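Local coordinates for protein 2-dehydropantoate 2-reductase (Geobacter metallireducens, PDB 3HN2) that probably catalyses the NADPH-dependent reduction of ketopantoate to pantoate, a step in the biosynthesis of pantothenate, at residues 4-15 with 68-80. Residues are numbered along the deposited sequence; the frame is centred on the assembly and turned at random.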
ATOM      1  N   ARG A   4     -13.165 -27.247  17.913  1.00 63.89           N
ATOM      2  CA  ARG A   4     -12.824 -27.543  16.491  1.00 62.96           C
ATOM      3  C   ARG A   4     -11.481 -26.944  16.054  1.00 61.00           C
ATOM      4  O   ARG A   4     -10.772 -27.534  15.238  1.00 59.59           O
ATOM      5  CB  ARG A   4     -13.954 -27.106  15.548  1.00 59.48           C
ATOM      6  CG  ARG A   4     -14.509 -25.707  15.788  1.00 65.94           C
ATOM      7  CD  ARG A   4     -15.442 -25.284  14.662  1.00 70.50           C
ATOM      8  NE  ARG A   4     -16.741 -25.958  14.718  1.00 92.80           N
ATOM      9  CZ  ARG A   4     -17.838 -25.450  15.278  1.00 94.86           C
ATOM     10  NH1 ARG A   4     -18.965 -26.148  15.272  1.00 93.04           N
ATOM     11  NH2 ARG A   4     -17.819 -24.248  15.843  1.00 97.26           N
ATOM     12  N   ILE A   5     -11.133 -25.785  16.611  1.00 60.47           N
ATOM     13  CA  ILE A   5      -9.908 -25.073  16.231  1.00 55.37           C
ATOM     14  C   ILE A   5      -8.870 -25.049  17.359  1.00 51.34           C
ATOM     15  O   ILE A   5      -9.207 -24.788  18.514  1.00 51.84           O
ATOM     16  CB  ILE A   5     -10.226 -23.637  15.692  1.00 57.98           C
ATOM     17  CG1 ILE A   5     -10.491 -23.674  14.188  1.00 53.21           C
ATOM     18  CG2 ILE A   5      -9.078 -22.657  15.924  1.00 56.01           C
ATOM     19  CD1 ILE A   5     -11.918 -23.880  13.799  1.00 52.09           C
ATOM     20  N   ALA A   6      -7.619 -25.358  17.011  1.00 49.53           N
ATOM     21  CA  ALA A   6      -6.475 -25.173  17.906  1.00 45.95           C
ATOM     22  C   ALA A   6      -5.477 -24.202  17.289  1.00 41.60           C
ATOM     23  O   ALA A   6      -5.156 -24.314  16.105  1.00 42.16           O
ATOM     24  CB  ALA A   6      -5.792 -26.500  18.196  1.00 41.38           C
ATOM     25  N   ILE A   7      -4.978 -23.268  18.098  1.00 37.94           N
ATOM     26  CA  ILE A   7      -3.972 -22.303  17.639  1.00 40.51           C
ATOM     27  C   ILE A   7      -2.593 -22.663  18.167  1.00 40.44           C
ATOM     28  O   ILE A   7      -2.356 -22.646  19.375  1.00 42.45           O
ATOM     29  CB  ILE A   7      -4.305 -20.842  18.072  1.00 44.92           C
ATOM     30  CG1 ILE A   7      -5.739 -20.444  17.682  1.00 23.40           C
ATOM     31  CG2 ILE A   7      -3.262 -19.865  17.526  1.00 36.12           C
ATOM     32  CD1 ILE A   7      -6.025 -20.479  16.185  1.00 35.97           C
ATOM     33  N   VAL A   8      -1.683 -22.978  17.252  1.00 44.26           N
ATOM     34  CA  VAL A   8      -0.315 -23.352  17.611  1.00 42.31           C
ATOM     35  C   VAL A   8       0.670 -22.312  17.067  1.00 41.00           C
ATOM     36  O   VAL A   8       1.043 -22.321  15.895  1.00 34.07           O
ATOM     37  CB  VAL A   8       0.014 -24.791  17.145  1.00 36.15           C
ATOM     38  CG1 VAL A   8       1.480 -25.123  17.365  1.00 26.01           C
ATOM     39  CG2 VAL A   8      -0.871 -25.790  17.889  1.00 48.10           C
ATOM     40  N   GLY A   9       1.067 -21.398  17.940  1.00 50.80           N
ATOM     41  CA  GLY A   9       1.904 -20.274  17.549  1.00 56.59           C
ATOM     42  C   GLY A   9       1.856 -19.224  18.633  1.00 63.33           C
ATOM     43  O   GLY A   9       2.849 -19.007  19.338  1.00 71.23           O
ATOM     44  N   ALA A  10       0.686 -18.598  18.768  1.00 60.05           N
ATOM     45  CA  ALA A  10       0.431 -17.520  19.732  1.00 60.96           C
ATOM     46  C   ALA A  10       1.317 -16.293  19.497  1.00 63.50           C
ATOM     47  O   ALA A  10       1.699 -15.589  20.438  1.00 68.36           O
ATOM     48  CB  ALA A  10       0.530 -18.023  21.185  1.00 60.65           C
ATOM     49  N   GLY A  11       1.631 -16.047  18.229  1.00 61.46           N
ATOM     50  CA  GLY A  11       2.393 -14.876  17.835  1.00 65.90           C
ATOM     51  C   GLY A  11       1.458 -13.745  17.471  1.00 66.93           C
ATOM     52  O   GLY A  11       0.297 -13.730  17.880  1.00 68.71           O
ATOM     53  N   ALA A  12       1.961 -12.810  16.675  1.00 71.35           N
ATOM     54  CA  ALA A  12       1.192 -11.636  16.275  1.00 69.58           C
ATOM     55  C   ALA A  12       0.111 -11.946  15.235  1.00 68.55           C
ATOM     56  O   ALA A  12      -0.742 -11.099  14.955  1.00 73.89           O
ATOM     57  CB  ALA A  12       2.125 -10.549  15.774  1.00 70.95           C
ATOM     58  N   LEU A  13       0.144 -13.153  14.669  1.00 58.27           N
ATOM     59  CA  LEU A  13      -0.842 -13.555  13.673  1.00 56.38           C
ATOM     60  C   LEU A  13      -1.742 -14.706  14.128  1.00 56.88           C
ATOM     61  O   LEU A  13      -2.922 -14.746  13.778  1.00 60.96           O
ATOM     62  CB  LEU A  13      -0.178 -13.839  12.312  1.00 56.66           C
ATOM     63  CG  LEU A  13       0.418 -15.171  11.855  1.00 56.48           C
ATOM     64  CD1 LEU A  13      -0.642 -16.086  11.257  1.00 69.23           C
ATOM     65  CD2 LEU A  13       1.499 -14.905  10.821  1.00 62.13           C
ATOM     66  N   GLY A  14      -1.182 -15.639  14.895  1.00 52.42           N
ATOM     67  CA  GLY A  14      -1.944 -16.761  15.426  1.00 47.11           C
ATOM     68  C   GLY A  14      -3.000 -16.313  16.418  1.00 51.25           C
ATOM     69  O   GLY A  14      -4.120 -16.840  16.431  1.00 54.01           O
ATOM     70  N   LEU A  15      -2.640 -15.332  17.243  1.00 46.91           N
ATOM     71  CA  LEU A  15      -3.567 -14.747  18.200  1.00 45.69           C
ATOM     72  C   LEU A  15      -4.647 -13.943  17.493  1.00 50.47           C
ATOM     73  O   LEU A  15      -5.831 -14.126  17.776  1.00 52.63           O
ATOM     74  CB  LEU A  15      -2.830 -13.873  19.217  1.00 44.87           C
ATOM     75  CG  LEU A  15      -2.051 -14.521  20.368  1.00 45.50           C
ATOM     76  CD1 LEU A  15      -1.361 -13.454  21.194  1.00 49.05           C
ATOM     77  CD2 LEU A  15      -2.946 -15.369  21.262  1.00 46.06           C
ATOM     78  N   GLY A  68      -6.323 -32.121  23.201  1.00 56.54           N
ATOM     79  CA  GLY A  68      -6.787 -33.336  22.540  1.00 61.57           C
ATOM     80  C   GLY A  68      -7.128 -33.141  21.074  1.00 66.68           C
ATOM     81  O   GLY A  68      -6.830 -32.086  20.506  1.00 70.77           O
ATOM     82  N   PRO A  69      -7.753 -34.163  20.452  1.00 70.57           N
ATOM     83  CA  PRO A  69      -8.124 -34.172  19.030  1.00 70.14           C
ATOM     84  C   PRO A  69      -8.961 -32.965  18.603  1.00 68.55           C
ATOM     85  O   PRO A  69      -9.858 -32.541  19.330  1.00 69.71           O
ATOM     86  CB  PRO A  69      -8.938 -35.464  18.894  1.00 70.88           C
ATOM     87  CG  PRO A  69      -8.412 -36.345  19.966  1.00 67.71           C
ATOM     88  CD  PRO A  69      -8.132 -35.423  21.117  1.00 66.59           C
ATOM     89  N   MET A  70      -8.639 -32.419  17.432  1.00 69.97           N
ATOM     90  CA  MET A  70      -9.289 -31.224  16.894  1.00 65.84           C
ATOM     91  C   MET A  70      -9.788 -31.475  15.466  1.00 64.43           C
ATOM     92  O   MET A  70      -9.512 -32.524  14.883  1.00 66.75           O
ATOM     93  CB  MET A  70      -8.306 -30.046  16.902  1.00 63.29           C
ATOM     94  CG  MET A  70      -7.818 -29.606  18.281  1.00 55.36           C
ATOM     95  SD  MET A  70      -8.819 -28.304  19.038  1.00 42.91           S
ATOM     96  CE  MET A  70      -9.931 -29.261  20.069  1.00 46.01           C
ATOM     97  N   ASP A  71     -10.530 -30.520  14.909  1.00 61.56           N
ATOM     98  CA  ASP A  71     -10.926 -30.574  13.500  1.00 61.61           C
ATOM     99  C   ASP A  71      -9.899 -29.860  12.628  1.00 57.47           C
ATOM    100  O   ASP A  71      -9.558 -30.320  11.536  1.00 53.74           O
ATOM    101  CB  ASP A  71     -12.306 -29.938  13.291  1.00 65.16           C
ATOM    102  CG  ASP A  71     -13.438 -30.795  13.828  1.00 72.92           C
ATOM    103  OD1 ASP A  71     -13.390 -32.037  13.674  1.00 84.70           O
ATOM    104  OD2 ASP A  71     -14.389 -30.217  14.397  1.00 73.93           O
ATOM    105  N   LEU A  72      -9.414 -28.729  13.130  1.00 54.67           N
ATOM    106  CA  LEU A  72      -8.457 -27.896  12.426  1.00 50.62           C
ATOM    107  C   LEU A  72      -7.398 -27.388  13.392  1.00 51.23           C
ATOM    108  O   LEU A  72      -7.722 -26.933  14.492  1.00 47.57           O
ATOM    109  CB  LEU A  72      -9.175 -26.710  11.772  1.00 50.86           C
ATOM    110  CG  LEU A  72      -8.341 -25.608  11.108  1.00 49.65           C
ATOM    111  CD1 LEU A  72      -7.657 -26.115   9.849  1.00 48.33           C
ATOM    112  CD2 LEU A  72      -9.210 -24.414  10.788  1.00 54.13           C
ATOM    113  N   VAL A  73      -6.131 -27.475  12.993  1.00 47.10           N
ATOM    114  CA  VAL A  73      -5.081 -26.786  13.735  1.00 46.31           C
ATOM    115  C   VAL A  73      -4.380 -25.724  12.881  1.00 41.24           C
ATOM    116  O   VAL A  73      -3.746 -26.033  11.871  1.00 41.30           O
ATOM    117  CB  VAL A  73      -4.097 -27.762  14.472  1.00 51.10           C
ATOM    118  CG1 VAL A  73      -3.789 -28.985  13.641  1.00 39.47           C
ATOM    119  CG2 VAL A  73      -2.813 -27.043  14.900  1.00 55.35           C
ATOM    120  N   LEU A  74      -4.558 -24.467  13.279  1.00 44.10           N
ATOM    121  CA  LEU A  74      -3.839 -23.335  12.695  1.00 33.78           C
ATOM    122  C   LEU A  74      -2.448 -23.259  13.278  1.00 26.18           C
ATOM    123  O   LEU A  74      -2.289 -22.961  14.461  1.00 31.76           O
ATOM    124  CB  LEU A  74      -4.544 -22.027  13.025  1.00 40.13           C
ATOM    125  CG  LEU A  74      -5.191 -21.189  11.935  1.00 46.28           C
ATOM    126  CD1 LEU A  74      -6.555 -21.749  11.595  1.00 52.68           C
ATOM    127  CD2 LEU A  74      -5.310 -19.763  12.443  1.00 47.48           C
ATOM    128  N   VAL A  75      -1.444 -23.535  12.453  1.00 22.18           N
ATOM    129  CA  VAL A  75      -0.058 -23.362  12.856  1.00 29.93           C
ATOM    130  C   VAL A  75       0.392 -21.924  12.523  1.00 42.29           C
ATOM    131  O   VAL A  75       0.388 -21.509  11.361  1.00 43.37           O
ATOM    132  CB  VAL A  75       0.859 -24.405  12.191  1.00 27.29           C
ATOM    133  CG1 VAL A  75       2.258 -24.326  12.764  1.00 35.04           C
ATOM    134  CG2 VAL A  75       0.300 -25.815  12.392  1.00 39.02           C
ATOM    135  N   GLY A  76       0.740 -21.168  13.562  1.00 40.48           N
ATOM    136  CA  GLY A  76       1.270 -19.817  13.416  1.00 48.21           C
ATOM    137  C   GLY A  76       2.642 -19.681  14.049  1.00 54.59           C
ATOM    138  O   GLY A  76       3.078 -18.569  14.370  1.00 54.73           O
ATOM    139  N   LEU A  77       3.314 -20.822  14.226  1.00 56.64           N
ATOM    140  CA  LEU A  77       4.656 -20.900  14.809  1.00 58.64           C
ATOM    141  C   LEU A  77       5.691 -20.144  13.997  1.00 60.65           C
ATOM    142  O   LEU A  77       5.587 -20.048  12.777  1.00 68.87           O
ATOM    143  CB  LEU A  77       5.118 -22.359  14.896  1.00 57.59           C
ATOM    144  CG  LEU A  77       4.724 -23.285  16.046  1.00 60.07           C
ATOM    145  CD1 LEU A  77       5.053 -24.717  15.663  1.00 53.27           C
ATOM    146  CD2 LEU A  77       5.418 -22.904  17.350  1.00 43.03           C
ATOM    147  N   LYS A  78       6.690 -19.605  14.685  1.00 61.56           N
ATOM    148  CA  LYS A  78       7.875 -19.108  14.010  1.00 58.57           C
ATOM    149  C   LYS A  78       8.667 -20.319  13.530  1.00 60.41           C
ATOM    150  O   LYS A  78       8.773 -21.319  14.243  1.00 61.54           O
ATOM    151  CB  LYS A  78       8.696 -18.218  14.937  1.00 50.27           C
ATOM    152  CG  LYS A  78       8.560 -16.728  14.642  1.00 52.73           C
ATOM    153  CD  LYS A  78       7.178 -16.181  14.984  1.00 61.56           C
ATOM    154  CE  LYS A  78       6.747 -15.097  13.998  1.00 75.73           C
ATOM    155  NZ  LYS A  78       7.682 -13.932  13.965  1.00 78.72           N
ATOM    156  N   THR A  79       9.209 -20.222  12.317  1.00 62.27           N
ATOM    157  CA  THR A  79       9.731 -21.385  11.586  1.00 60.20           C
ATOM    158  C   THR A  79      11.024 -21.999  12.130  1.00 58.74           C
ATOM    159  O   THR A  79      11.419 -23.082  11.705  1.00 62.20           O
ATOM    160  CB  THR A  79       9.898 -21.080  10.084  1.00 60.25           C
ATOM    161  OG1 THR A  79      10.620 -19.851   9.917  1.00 70.83           O
ATOM    162  CG2 THR A  79       8.539 -20.962   9.412  1.00 64.25           C
ATOM    163  N   PHE A  80      11.675 -21.319  13.071  1.00 59.94           N
ATOM    164  CA  PHE A  80      12.828 -21.897  13.761  1.00 59.00           C
ATOM    165  C   PHE A  80      12.427 -22.899  14.857  1.00 58.23           C
ATOM    166  O   PHE A  80      13.272 -23.628  15.379  1.00 58.47           O
ATOM    167  CB  PHE A  80      13.776 -20.817  14.303  1.00 53.51           C
ATOM    168  CG  PHE A  80      13.086 -19.650  14.950  1.00 53.35           C
ATOM    169  CD1 PHE A  80      12.953 -18.444  14.266  1.00 69.25           C
ATOM    170  CD2 PHE A  80      12.606 -19.738  16.254  1.00 60.61           C
ATOM    171  CE1 PHE A  80      12.330 -17.349  14.861  1.00 64.98           C
ATOM    172  CE2 PHE A  80      11.981 -18.652  16.860  1.00 61.69           C
ATOM    173  CZ  PHE A  80      11.849 -17.452  16.164  1.00 65.07           C
TER
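A6 and V8 send their backbone N-H groups to the carbonyl oxygens of L72 and L74, while the oxygens of R4, A6 and V8 receive the N-H groups of L72, L74 and G76. These five bonds alternate in direction along strands 5-8 and 72-75, as expected of parallel neighbours, and the strand axes run 20° apart. The straightest joins V8 N to L74 O at 2.9 Å, with 176° at the hydrogen. At the start of the pairing R4 O also takes a weak bond from D71 N, so one carbonyl serves two successive amides. Between these bonds, CA-H groups of I5, V73 and V75 lean on the carbonyls of L72, A6 and V8.

The two are inner strands of a Rossmann-type sheet, between strands 28-31 and 98-101. Strand 5-8 runs through a glycine-rich turn into helix 14-23, with G9 and G11 in the turn and G14 at the start of the helix, in a GxGxxG pattern consistent with the dinucleotide-binding loop of this NADPH-dependent family. Here the backbones come close, G9 CA lying 3.6 Å from G76 C.

Apolar contacts line both faces of the sheet. On one, I5 and L72 lie side by side, CG1 of I5 being 3.7 Å from CD2 of L72, and the CD1 tip of I7 reaches CB of L74 at 3.8 Å. On the other, V8 splits its branches: CG1, anti to the backbone N, runs alongside L77, whereas CG2 meets CG2 of V73 at 3.8 Å. The bend of M70 at chi2 (-92°) helps bring its SD to A6 CB at 3.6 Å, where the sulfur also approaches I5 O.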